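PDB 2YWD: pyridoxal 5'-phosphate synthase subunit PdxT from Thermus thermophilus, which probably hydrolyses glutamine to glutamate and ammonia, which is channelled to the partner subunit PdxS for the synthesis of pyridoxal 5'-phosphate. Local coordinates for residues A76-C81 and K165-S170; I85-E90 and P98-L103; V92-Q97 and V107-F112; A138-R143 and G155-L160. All blocks are in the same frame, centred on the assembly; numbering follows the deposited sequence.

Overall arrangement
Contact 1 is the core of the molecule: two central parallel strands of the seven-stranded sheet, joined by a regular ladder of backbone bonds that runs up to the predicted nucleophile. Contact 2 touches it through L77, L87 and L100 and packs on one face of those central strands, combining apolar packing inside with lysine and arginine bonds to carbonyls nearer the surface. Contact 3, about 17 Å from contact 1 between centres, is partly buried and depends on a tyrosine-arginine stack and a water. Contact 4, also buried, joins the small three-stranded sheet to the large one without a direct hydrogen bond. Contacts 3 and 4 share the small sheet, where E108 pairs with R142.

Contact 1. Residues A76-C81 and K165-S170; sequences ALFGTC and KVLASS
The ring of F78 is sandwiched between two methyl groups: CD2 of L167 covers one face and CG2 of T80, two residues on in the same strand, covers the other. The leucine methyl makes a CH-pi contact, 3.8 Å from CD2 to the ring centroid and 16° off the ring normal, while the backbone O of L167 lies in the ring plane at the edge, 3.5 Å from F78 CD1. As bridge partners F78 and L167 leave the same face of the sheet, and the setting they share, CG anti to the backbone N, keeps the two chains side by side beyond CB.

Beneath them runs a regular parallel ladder. L77 gives its N-H to K165 O and accepts one in return, L167 N to L77 O, 2.7 Å; G79 repeats the pattern with L167 O and S169 N. The last rung, C81 N to S169 O at 2.9 Å, is the straightest, with 169° at the hydrogen. It ties down the backbone just where the strand gives way to helix 82-87. There C81, the predicted nucleophile, takes phi +61°, as at a nucleophile elbow, with its side chain beside H172 of the probable Cys-His-Glu triad. T80 CG2 touches S169 OG at 3.5 Å; that hydroxyl is hydrogen-bonded to F171 O, and T80 OG1 is hydrogen-bonded to H17 NE2.

Helix 180-189 packs on the face bearing F78 and L167, helix 82-87 on the face bearing L77, V166 and A168, and strands 42-45 and 157-163 flank the pair in the sheet.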
loop_
_atom_site.group_PDB
_atom_site.type_symbol
_atom_site.label_atom_id
_atom_site.label_comp_id
_atom_site.label_asym_id
_atom_site.label_seq_id
_atom_site.Cartn_x
_atom_site.Cartn_y
_atom_site.Cartn_z
ATOM N N ALA A 76 -11.118 -3.220 0.261
ATOM C CA ALA A 76 -10.258 -2.120 0.689
ATOM C C ALA A 76 -8.819 -2.508 0.371
ATOM O O ALA A 76 -8.456 -3.678 0.460
ATOM C CB ALA A 76 -10.412 -1.876 2.179
ATOM N N LEU A 77 -8.008 -1.516 0.019
ATOM C CA LEU A 77 -6.611 -1.740 -0.340
ATOM C C LEU A 77 -5.656 -0.888 0.480
ATOM O O LEU A 77 -5.937 0.270 0.778
ATOM C CB LEU A 77 -6.386 -1.402 -1.816
ATOM C CG LEU A 77 -7.242 -2.116 -2.855
ATOM C CD1 LEU A 77 -6.918 -1.560 -4.235
ATOM C CD2 LEU A 77 -6.971 -3.615 -2.795
ATOM N N PHE A 78 -4.517 -1.475 0.829
ATOM C CA PHE A 78 -3.473 -0.783 1.574
ATOM C C PHE A 78 -2.174 -1.149 0.864
ATOM O O PHE A 78 -1.753 -2.305 0.886
ATOM C CB PHE A 78 -3.429 -1.261 3.035
ATOM C CG PHE A 78 -2.411 -0.534 3.897
ATOM C CD1 PHE A 78 -1.815 0.649 3.465
ATOM C CD2 PHE A 78 -2.074 -1.028 5.159
ATOM C CE1 PHE A 78 -0.901 1.330 4.275
ATOM C CE2 PHE A 78 -1.164 -0.356 5.977
ATOM C CZ PHE A 78 -0.575 0.824 5.537
ATOM N N GLY A 79 -1.563 -0.168 0.208
ATOM C CA GLY A 79 -0.318 -0.412 -0.493
ATOM C C GLY A 79 0.829 0.268 0.226
ATOM O O GLY A 79 0.732 1.439 0.585
ATOM N N THR A 80 1.913 -0.468 0.440
ATOM C CA THR A 80 3.085 0.063 1.122
ATOM C C THR A 80 4.295 -0.035 0.203
ATOM O O THR A 80 4.626 -1.118 -0.271
ATOM C CB THR A 80 3.385 -0.730 2.419
ATOM O OG1 THR A 80 3.637 -2.109 2.100
ATOM C CG2 THR A 80 2.201 -0.656 3.360
ATOM N N CYS A 81 4.949 1.099 -0.041
ATOM C CA CYS A 81 6.134 1.129 -0.899
ATOM C C CYS A 81 5.730 0.656 -2.298
ATOM O O CYS A 81 5.025 1.369 -3.010
ATOM C CB CYS A 81 7.226 0.230 -0.297
ATOM S SG CYS A 81 8.800 0.132 -1.222
ATOM N N LYS A 165 -11.573 3.835 0.306
ATOM C CA LYS A 165 -11.087 2.625 0.955
ATOM C C LYS A 165 -9.712 2.198 0.451
ATOM O O LYS A 165 -9.315 1.044 0.605
ATOM C CB LYS A 165 -12.102 1.494 0.776
ATOM C CG LYS A 165 -13.329 1.662 1.660
ATOM C CD LYS A 165 -14.317 0.526 1.478
ATOM C CE LYS A 165 -15.396 0.557 2.556
ATOM N NZ LYS A 165 -16.111 1.861 2.604
ATOM N N VAL A 166 -8.992 3.144 -0.145
ATOM C CA VAL A 166 -7.646 2.898 -0.661
ATOM C C VAL A 166 -6.668 3.699 0.192
ATOM O O VAL A 166 -6.777 4.922 0.298
ATOM C CB VAL A 166 -7.505 3.353 -2.129
ATOM C CG1 VAL A 166 -6.071 3.136 -2.610
ATOM C CG2 VAL A 166 -8.466 2.576 -3.007
ATOM N N LEU A 167 -5.717 2.998 0.796
ATOM C CA LEU A 167 -4.722 3.610 1.661
ATOM C C LEU A 167 -3.340 3.321 1.085
ATOM O O LEU A 167 -3.095 2.219 0.592
ATOM C CB LEU A 167 -4.835 3.011 3.064
ATOM C CG LEU A 167 -3.963 3.593 4.174
ATOM C CD1 LEU A 167 -4.376 5.034 4.444
ATOM C CD2 LEU A 167 -4.124 2.748 5.433
ATOM N N ALA A 168 -2.439 4.300 1.146
ATOM C CA ALA A 168 -1.095 4.104 0.612
ATOM C C ALA A 168 -0.029 4.832 1.420
ATOM O O ALA A 168 -0.231 5.965 1.849
ATOM C CB ALA A 168 -1.043 4.556 -0.843
ATOM N N SER A 169 1.108 4.172 1.622
ATOM C CA SER A 169 2.215 4.768 2.368
ATOM C C SER A 169 3.531 4.571 1.624
ATOM O O SER A 169 3.711 3.583 0.914
ATOM C CB SER A 169 2.328 4.138 3.764
ATOM O OG SER A 169 2.665 2.763 3.686
ATOM N N SER A 170 4.453 5.515 1.777
ATOM C CA SER A 170 5.747 5.378 1.123
ATOM C C SER A 170 6.711 4.696 2.094
ATOM O O SER A 170 7.830 4.331 1.719
ATOM C CB SER A 170 6.289 6.746 0.698
ATOM O OG SER A 170 6.234 7.673 1.763
#

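Contact 2. Residues I85-E90 and P98-L103; sequences IWLAKE and PRLGVL
The carbonyl O of W86 is gripped by two successive backbone N-H groups, L100 N at 2.8 Å and G101 N at 3.3 Å. The G101 donor lies in the carbonyl plane, whereas that of L100 is tilted 20° from it. One residue on, L87 O accepts from L103 N, and L103 O takes K89 N in return; this pair of bonds sets up a parallel bridge between A88 and L103, just where the chain leaves helix 82-87.

K89 O likewise has two donors, both from R99, whose chain is extended from CG to NE: NH2 makes the sound bond to K89 O at 2.8 Å, with the oxygen in the guanidinium plane, and NE adds a weak one. E90 OE1 forms only a long salt bridge to NH2, while NH1 is held by the carbonyls of P95 and Q97. In turn K89 bends back on itself at chi3 and chi4, which brings NZ to G101 O at 2.9 Å. G101, at phi +69°, makes CA-H...O contacts with L87 O and A88 O.

On the apolar side L100 CB sits squarely over the six-membered ring of W86, 3.7 Å from its centroid, in a CH-pi contact. L100 CD2 then touches W86 CZ3 and L87 CD2.

L87 and L103 pack on strand 166-169, W86 on helix 50-59, and E90 bonds to the neighbouring strand 103-108, so this turn links the nucleophile's helix to the small sheet.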
loop_
_atom_site.group_PDB
_atom_site.type_symbol
_atom_site.label_atom_id
_atom_site.label_comp_id
_atom_site.label_asym_id
_atom_site.label_seq_id
_atom_site.Cartn_x
_atom_site.Cartn_y
_atom_site.Cartn_z
ATOM N N ILE A 85 3.082 2.352 -5.134
ATOM C CA ILE A 85 3.405 2.602 -6.533
ATOM C C ILE A 85 2.378 1.900 -7.427
ATOM O O ILE A 85 1.879 2.478 -8.394
ATOM C CB ILE A 85 4.822 2.080 -6.857
ATOM C CG1 ILE A 85 5.862 2.908 -6.094
ATOM C CG2 ILE A 85 5.080 2.154 -8.356
ATOM C CD1 ILE A 85 7.246 2.266 -6.053
ATOM N N TRP A 86 2.062 0.652 -7.087
ATOM C CA TRP A 86 1.095 -0.149 -7.843
ATOM C C TRP A 86 -0.278 0.519 -7.892
ATOM O O TRP A 86 -0.987 0.430 -8.897
ATOM C CB TRP A 86 0.959 -1.534 -7.200
ATOM C CG TRP A 86 0.141 -2.500 -7.992
ATOM C CD1 TRP A 86 0.464 -3.050 -9.202
ATOM C CD2 TRP A 86 -1.129 -3.057 -7.624
ATOM N NE1 TRP A 86 -0.524 -3.918 -9.607
ATOM C CE2 TRP A 86 -1.514 -3.941 -8.656
ATOM C CE3 TRP A 86 -1.979 -2.895 -6.518
ATOM C CZ2 TRP A 86 -2.714 -4.665 -8.618
ATOM C CZ3 TRP A 86 -3.175 -3.615 -6.482
ATOM C CH2 TRP A 86 -3.529 -4.488 -7.528
ATOM N N LEU A 87 -0.650 1.188 -6.805
ATOM C CA LEU A 87 -1.947 1.858 -6.724
ATOM C C LEU A 87 -2.034 3.164 -7.519
ATOM O O LEU A 87 -3.110 3.544 -7.979
ATOM C CB LEU A 87 -2.292 2.152 -5.257
ATOM C CG LEU A 87 -2.536 0.971 -4.313
ATOM C CD1 LEU A 87 -2.561 1.458 -2.863
ATOM C CD2 LEU A 87 -3.849 0.297 -4.673
ATOM N N ALA A 88 -0.901 3.838 -7.683
ATOM C CA ALA A 88 -0.847 5.126 -8.376
ATOM C C ALA A 88 -1.313 5.140 -9.828
ATOM O O ALA A 88 -0.933 4.288 -10.633
ATOM C CB ALA A 88 0.565 5.693 -8.292
ATOM N N LYS A 89 -2.130 6.132 -10.158
ATOM C CA LYS A 89 -2.633 6.280 -11.515
ATOM C C LYS A 89 -1.479 6.628 -12.450
ATOM O O LYS A 89 -1.461 6.212 -13.611
ATOM C CB LYS A 89 -3.699 7.379 -11.572
ATOM C CG LYS A 89 -4.267 7.600 -12.968
ATOM C CD LYS A 89 -5.581 8.354 -12.923
ATOM C CE LYS A 89 -6.662 7.534 -12.230
ATOM N NZ LYS A 89 -6.968 6.265 -12.952
ATOM N N GLU A 90 -0.511 7.385 -11.937
ATOM C CA GLU A 90 0.645 7.774 -12.738
ATOM C C GLU A 90 1.956 7.543 -11.999
ATOM O O GLU A 90 2.105 7.924 -10.836
ATOM C CB GLU A 90 0.573 9.258 -13.124
ATOM C CG GLU A 90 -0.613 9.668 -14.000
ATOM C CD GLU A 90 -0.633 8.963 -15.346
ATOM O OE1 GLU A 90 0.449 8.588 -15.845
ATOM O OE2 GLU A 90 -1.737 8.798 -15.912
ATOM N N PRO A 98 3.059 -1.651 -15.593
ATOM C CA PRO A 98 1.844 -2.366 -15.183
ATOM C C PRO A 98 1.464 -1.969 -13.759
ATOM O O PRO A 98 2.298 -2.026 -12.857
ATOM C CB PRO A 98 2.258 -3.831 -15.278
ATOM C CG PRO A 98 3.277 -3.825 -16.385
ATOM C CD PRO A 98 4.089 -2.592 -16.072
ATOM N N ARG A 99 0.211 -1.566 -13.562
ATOM C CA ARG A 99 -0.251 -1.152 -12.241
ATOM C C ARG A 99 -1.768 -1.074 -12.194
ATOM O O ARG A 99 -2.423 -1.104 -13.237
ATOM C CB ARG A 99 0.330 0.218 -11.900
ATOM C CG ARG A 99 -0.092 1.310 -12.873
ATOM C CD ARG A 99 0.611 2.618 -12.556
ATOM N NE ARG A 99 0.201 3.709 -13.435
ATOM C CZ ARG A 99 0.618 3.868 -14.687
ATOM N NH1 ARG A 99 1.466 3.001 -15.225
ATOM N NH2 ARG A 99 0.191 4.905 -15.400
ATOM N N LEU A 100 -2.321 -0.975 -10.985
ATOM C CA LEU A 100 -3.768 -0.871 -10.808
ATOM C C LEU A 100 -4.211 0.535 -11.210
ATOM O O LEU A 100 -5.153 0.698 -11.984
ATOM C CB LEU A 100 -4.162 -1.142 -9.349
ATOM C CG LEU A 100 -5.653 -0.981 -9.032
ATOM C CD1 LEU A 100 -6.477 -1.926 -9.908
ATOM C CD2 LEU A 100 -5.895 -1.273 -7.556
ATOM N N GLY A 101 -3.533 1.540 -10.660
ATOM C CA GLY A 101 -3.824 2.923 -10.994
ATOM C C GLY A 101 -5.137 3.530 -10.536
ATOM O O GLY A 101 -5.658 4.428 -11.195
ATOM N N VAL A 102 -5.673 3.071 -9.411
ATOM C CA VAL A 102 -6.937 3.605 -8.913
ATOM C C VAL A 102 -6.740 4.868 -8.070
ATOM O O VAL A 102 -7.619 5.729 -8.010
ATOM C CB VAL A 102 -7.697 2.544 -8.071
ATOM C CG1 VAL A 102 -6.891 2.172 -6.838
ATOM C CG2 VAL A 102 -9.067 3.073 -7.677
ATOM N N LEU A 103 -5.583 4.980 -7.425
ATOM C CA LEU A 103 -5.291 6.140 -6.587
ATOM C C LEU A 103 -4.914 7.359 -7.430
ATOM O O LEU A 103 -3.984 7.302 -8.235
ATOM C CB LEU A 103 -4.148 5.804 -5.624
ATOM C CG LEU A 103 -3.661 6.924 -4.704
ATOM C CD1 LEU A 103 -4.760 7.289 -3.720
ATOM C CD2 LEU A 103 -2.407 6.469 -3.966
#

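Contact 3. Residues V92-Q97 and V107-F112; sequences VGYPEQ and VERNAF
Y94 and R109 meet in a cation-pi stack at the rim of the probable glutamine pocket of this class I glutamine amidotransferase, where R109 is a predicted ligand residue. The guanidinium lies nearly flat on the ring, planes 23° apart, with R109 CZ 4.1 Å from the ring centroid. NH1 does most of the touching: it is placed over the middle of the ring, 3.5 Å from Y94 CE2. The two side chains arrive at about a right angle, and the bend of the arginine at chi3 (41°) turns the group down onto the tyrosine.

Apolar contact is slight: V92 CB rests on E108 CG at 3.8 Å, while the E108 carboxylate turns to R142.

Of the direct hydrogen bonds, the one from R109 NH1 to Q97 OE1, at 2.9 Å, adds a second restraint on the same nitrogen. It is bent, at 130° about the hydrogen, and the oxygen sits at the guanidinium edge, somewhat tilted from its plane. Q97 reaches across with an extended chain, CG anti to its own N, and gives NE2 to S50 OG, another predicted glutamine ligand. Stack and amide together restrain the guanidinium beside S50, consistent with a place in the glutamine pocket. Y94 and Q97 are the first and last residues of a type I beta turn, closed by Q97 N to Y94 O. The backbones join directly through V92 N to V107 O, 2.8 Å.

A water completes the link, giving a hydrogen to V92 O at 2.6 Å and accepting one from R109 N at 2.7 Å.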
loop_
_atom_site.group_PDB
_atom_site.type_symbol
_atom_site.label_atom_id
_atom_site.label_comp_id
_atom_site.label_asym_id
_atom_site.label_seq_id
_atom_site.Cartn_x
_atom_site.Cartn_y
_atom_site.Cartn_z
ATOM N N VAL A 92 5.742 8.541 -12.350
ATOM C CA VAL A 92 6.639 9.457 -13.048
ATOM C C VAL A 92 7.785 8.755 -13.774
ATOM O O VAL A 92 8.571 8.033 -13.159
ATOM C CB VAL A 92 7.237 10.489 -12.067
ATOM C CG1 VAL A 92 8.092 11.501 -12.829
ATOM C CG2 VAL A 92 6.121 11.190 -11.309
ATOM N N GLY A 93 7.870 8.969 -15.085
ATOM C CA GLY A 93 8.934 8.367 -15.871
ATOM C C GLY A 93 8.674 6.963 -16.393
ATOM O O GLY A 93 9.445 6.459 -17.211
ATOM N N TYR A 94 7.598 6.332 -15.924
ATOM C CA TYR A 94 7.240 4.973 -16.339
ATOM C C TYR A 94 5.740 4.905 -16.617
ATOM O O TYR A 94 5.005 4.162 -15.962
ATOM C CB TYR A 94 7.601 3.979 -15.232
ATOM C CG TYR A 94 9.073 3.950 -14.908
ATOM C CD1 TYR A 94 9.959 3.185 -15.667
ATOM C CD2 TYR A 94 9.590 4.723 -13.870
ATOM C CE1 TYR A 94 11.328 3.192 -15.400
ATOM C CE2 TYR A 94 10.951 4.740 -13.595
ATOM C CZ TYR A 94 11.815 3.974 -14.361
ATOM O OH TYR A 94 13.158 3.984 -14.080
ATOM N N PRO A 95 5.267 5.678 -17.602
ATOM C CA PRO A 95 3.845 5.704 -17.954
ATOM C C PRO A 95 3.221 4.354 -18.293
ATOM O O PRO A 95 2.030 4.148 -18.068
ATOM C CB PRO A 95 3.799 6.678 -19.133
ATOM C CG PRO A 95 5.145 6.508 -19.761
ATOM C CD PRO A 95 6.056 6.474 -18.560
ATOM N N GLU A 96 4.017 3.432 -18.821
ATOM C CA GLU A 96 3.482 2.129 -19.194
ATOM C C GLU A 96 3.721 1.009 -18.190
ATOM O O GLU A 96 3.443 -0.157 -18.484
ATOM C CB GLU A 96 4.022 1.717 -20.567
ATOM C CG GLU A 96 3.589 2.649 -21.696
ATOM C CD GLU A 96 2.096 2.944 -21.669
ATOM O OE1 GLU A 96 1.291 1.984 -21.680
ATOM O OE2 GLU A 96 1.726 4.137 -21.635
ATOM N N GLN A 97 4.217 1.348 -17.004
ATOM C CA GLN A 97 4.459 0.320 -15.997
ATOM C C GLN A 97 3.144 -0.312 -15.546
ATOM O O GLN A 97 2.203 0.390 -15.163
ATOM C CB GLN A 97 5.180 0.902 -14.778
ATOM C CG GLN A 97 5.533 -0.155 -13.728
ATOM C CD GLN A 97 6.448 0.374 -12.640
ATOM O OE1 GLN A 97 7.445 1.037 -12.923
ATOM N NE2 GLN A 97 6.122 0.069 -11.390
ATOM N N VAL A 107 3.276 9.307 -8.572
ATOM C CA VAL A 107 4.336 8.816 -7.702
ATOM C C VAL A 107 5.634 8.596 -8.457
ATOM O O VAL A 107 5.641 8.028 -9.549
ATOM C CB VAL A 107 3.943 7.477 -7.039
ATOM C CG1 VAL A 107 5.113 6.934 -6.228
ATOM C CG2 VAL A 107 2.726 7.674 -6.145
ATOM N N GLU A 108 6.738 9.047 -7.870
ATOM C CA GLU A 108 8.039 8.851 -8.493
ATOM C C GLU A 108 8.802 7.839 -7.643
ATOM O O GLU A 108 8.953 8.012 -6.431
ATOM C CB GLU A 108 8.821 10.164 -8.572
ATOM C CG GLU A 108 10.025 10.071 -9.503
ATOM C CD GLU A 108 10.868 11.328 -9.520
ATOM O OE1 GLU A 108 10.380 12.387 -9.064
ATOM O OE2 GLU A 108 12.021 11.252 -10.000
ATOM N N ARG A 109 9.267 6.775 -8.284
ATOM C CA ARG A 109 10.000 5.721 -7.597
ATOM C C ARG A 109 11.337 6.198 -7.030
ATOM O O ARG A 109 12.011 7.031 -7.639
ATOM C CB ARG A 109 10.231 4.553 -8.568
ATOM C CG ARG A 109 8.969 3.749 -8.884
ATOM C CD ARG A 109 9.139 2.925 -10.159
ATOM N NE ARG A 109 10.462 2.313 -10.224
ATOM C CZ ARG A 109 10.948 1.683 -11.288
ATOM N NH1 ARG A 109 10.220 1.564 -12.391
ATOM N NH2 ARG A 109 12.182 1.199 -11.259
ATOM N N ASN A 110 11.688 5.680 -5.850
ATOM C CA ASN A 110 12.957 5.971 -5.164
ATOM C C ASN A 110 13.485 7.371 -5.498
ATOM O O ASN A 110 14.564 7.526 -6.080
ATOM C CB ASN A 110 13.974 4.890 -5.563
ATOM C CG ASN A 110 15.281 4.994 -4.810
ATOM O OD1 ASN A 110 15.341 5.552 -3.718
ATOM N ND2 ASN A 110 16.340 4.432 -5.387
ATOM N N ALA A 111 12.732 8.387 -5.088
ATOM C CA ALA A 111 13.073 9.766 -5.411
ATOM C C ALA A 111 13.408 10.721 -4.272
ATOM O O ALA A 111 13.391 11.937 -4.481
ATOM C CB ALA A 111 11.937 10.362 -6.251
ATOM N N PHE A 112 13.736 10.205 -3.089
ATOM C CA PHE A 112 14.050 11.090 -1.963
ATOM C C PHE A 112 15.365 11.856 -2.066
ATOM O O PHE A 112 15.562 12.854 -1.369
ATOM C CB PHE A 112 14.024 10.321 -0.646
ATOM C CG PHE A 112 12.737 10.457 0.091
ATOM C CD1 PHE A 112 11.717 9.526 -0.080
ATOM C CD2 PHE A 112 12.526 11.541 0.936
ATOM C CE1 PHE A 112 10.501 9.671 0.586
ATOM C CE2 PHE A 112 11.315 11.696 1.607
ATOM C CZ PHE A 112 10.301 10.759 1.432
HETATM O O HOH W 1 9.411 6.734 -11.022
#

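Contact 4. Residues A138-R143 and G155-L160; sequences APVFRR and GDLPVL
A single water does the work of a backbone bond between F141 and P158: it accepts from F141 N at 2.8 Å and donates to P158 O at 2.6 Å. The two strand segments make no direct hydrogen bond; their axes come no nearer than 6.8 Å and run at 124° to one another, too far and too oblique for a regular ladder.

The phenyl ring of F141 reaches into the gap edge-on. Its rim faces two successive carbonyls near the ring plane, with CD2 3.3 Å from P158 O and CE2 3.7 Å from V159 O. Such an approach presents the slightly positive ring hydrogens to oxygen, probably a weakly favourable pairing. CB already points at the other strand, and CG, anti to the carbonyl carbon (chi1 -74°), carries the ring edge to the two carbonyls. P158 O therefore meets both the water and the aromatic edge.

Beside this, L157 CD1 touches V140 CG1 at 3.9 Å, the side chains crossing at about a right angle, and lies equally close to F141 O.

The contact joins two sheets. Strand 140-144 borders 103-108 in the small one, where F141 also packs on V107; strand 157-163 runs between 149-154 and 166-169 in the large one, and F141 extends to A168 of the latter strand.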
loop_
_atom_site.group_PDB
_atom_site.type_symbol
_atom_site.label_atom_id
_atom_site.label_comp_id
_atom_site.label_asym_id
_atom_site.label_seq_id
_atom_site.Cartn_x
_atom_site.Cartn_y
_atom_site.Cartn_z
ATOM N N ALA A 138 12.492 4.769 -0.604
ATOM C CA ALA A 138 11.129 5.281 -0.647
ATOM C C ALA A 138 10.694 6.091 -1.864
ATOM O O ALA A 138 11.435 6.931 -2.373
ATOM C CB ALA A 138 10.857 6.084 0.618
ATOM N N PRO A 139 9.471 5.830 -2.352
ATOM C CA PRO A 139 8.949 6.564 -3.503
ATOM C C PRO A 139 8.425 7.894 -2.964
ATOM O O PRO A 139 8.255 8.059 -1.752
ATOM C CB PRO A 139 7.825 5.662 -4.002
ATOM C CG PRO A 139 7.286 5.090 -2.725
ATOM C CD PRO A 139 8.561 4.732 -1.975
ATOM N N VAL A 140 8.166 8.837 -3.857
ATOM C CA VAL A 140 7.668 10.138 -3.450
ATOM C C VAL A 140 6.325 10.435 -4.100
ATOM O O VAL A 140 6.131 10.187 -5.291
ATOM C CB VAL A 140 8.685 11.244 -3.827
ATOM C CG1 VAL A 140 8.097 12.634 -3.561
ATOM C CG2 VAL A 140 9.973 11.046 -3.028
ATOM N N PHE A 141 5.388 10.937 -3.304
ATOM C CA PHE A 141 4.076 11.310 -3.814
ATOM C C PHE A 141 4.265 12.721 -4.371
ATOM O O PHE A 141 4.309 13.684 -3.609
ATOM C CB PHE A 141 3.052 11.336 -2.677
ATOM C CG PHE A 141 2.636 9.973 -2.196
ATOM C CD1 PHE A 141 1.798 9.175 -2.970
ATOM C CD2 PHE A 141 3.061 9.497 -0.959
ATOM C CE1 PHE A 141 1.383 7.921 -2.518
ATOM C CE2 PHE A 141 2.653 8.243 -0.495
ATOM C CZ PHE A 141 1.813 7.456 -1.277
ATOM N N ARG A 142 4.382 12.840 -5.693
ATOM C CA ARG A 142 4.600 14.143 -6.318
ATOM C C ARG A 142 3.356 15.026 -6.397
ATOM O O ARG A 142 3.417 16.221 -6.083
ATOM C CB ARG A 142 5.206 13.960 -7.713
ATOM C CG ARG A 142 6.633 13.402 -7.705
ATOM C CD ARG A 142 7.602 14.350 -7.000
ATOM N NE ARG A 142 8.994 13.957 -7.209
ATOM C CZ ARG A 142 10.043 14.601 -6.708
ATOM N NH1 ARG A 142 9.866 15.683 -5.954
ATOM N NH2 ARG A 142 11.272 14.167 -6.965
ATOM N N ARG A 143 2.237 14.455 -6.827
ATOM C CA ARG A 143 0.991 15.214 -6.914
ATOM C C ARG A 143 -0.163 14.344 -6.452
ATOM O O ARG A 143 -0.127 13.124 -6.614
ATOM C CB ARG A 143 0.721 15.681 -8.345
ATOM C CG ARG A 143 1.850 16.480 -8.968
ATOM C CD ARG A 143 1.344 17.355 -10.105
ATOM N NE ARG A 143 0.545 16.610 -11.073
ATOM C CZ ARG A 143 -0.031 17.158 -12.140
ATOM N NH1 ARG A 143 0.109 18.456 -12.377
ATOM N NH2 ARG A 143 -0.748 16.411 -12.969
ATOM N N GLY A 155 7.680 16.438 7.224
ATOM C CA GLY A 155 7.877 17.850 6.966
ATOM C C GLY A 155 6.550 18.266 6.354
ATOM O O GLY A 155 5.519 18.219 7.023
ATOM N N ASP A 156 6.559 18.645 5.082
ATOM C CA ASP A 156 5.323 19.023 4.405
ATOM C C ASP A 156 5.004 17.997 3.316
ATOM O O ASP A 156 3.965 18.073 2.662
ATOM C CB ASP A 156 5.461 20.418 3.784
ATOM C CG ASP A 156 5.777 21.482 4.817
ATOM O OD1 ASP A 156 5.035 21.577 5.818
ATOM O OD2 ASP A 156 6.764 22.221 4.632
ATOM N N LEU A 157 5.900 17.028 3.134
ATOM C CA LEU A 157 5.718 16.006 2.106
ATOM C C LEU A 157 4.782 14.876 2.529
ATOM O O LEU A 157 5.012 14.212 3.535
ATOM C CB LEU A 157 7.075 15.411 1.706
ATOM C CG LEU A 157 7.068 14.327 0.625
ATOM C CD1 LEU A 157 6.581 14.908 -0.710
ATOM C CD2 LEU A 157 8.476 13.756 0.478
ATOM N N PRO A 158 3.707 14.650 1.759
ATOM C CA PRO A 158 2.745 13.587 2.063
ATOM C C PRO A 158 3.428 12.221 1.997
ATOM O O PRO A 158 4.141 11.939 1.033
ATOM C CB PRO A 158 1.702 13.736 0.957
ATOM C CG PRO A 158 1.757 15.191 0.627
ATOM C CD PRO A 158 3.244 15.455 0.612
ATOM N N VAL A 159 3.218 11.388 3.016
ATOM C CA VAL A 159 3.801 10.047 3.047
ATOM C C VAL A 159 2.756 8.968 3.330
ATOM O O VAL A 159 3.028 7.780 3.179
ATOM C CB VAL A 159 4.946 9.937 4.080
ATOM C CG1 VAL A 159 6.098 10.850 3.661
ATOM C CG2 VAL A 159 4.449 10.299 5.467
ATOM N N LEU A 160 1.570 9.389 3.759
ATOM C CA LEU A 160 0.459 8.467 4.013
ATOM C C LEU A 160 -0.776 9.168 3.467
ATOM O O LEU A 160 -1.130 10.253 3.927
ATOM C CB LEU A 160 0.272 8.187 5.508
ATOM C CG LEU A 160 -0.903 7.241 5.821
ATOM C CD1 LEU A 160 -0.631 5.871 5.200
ATOM C CD2 LEU A 160 -1.095 7.100 7.329
HETATM O O HOH W 2 6.099 11.546 -0.655
#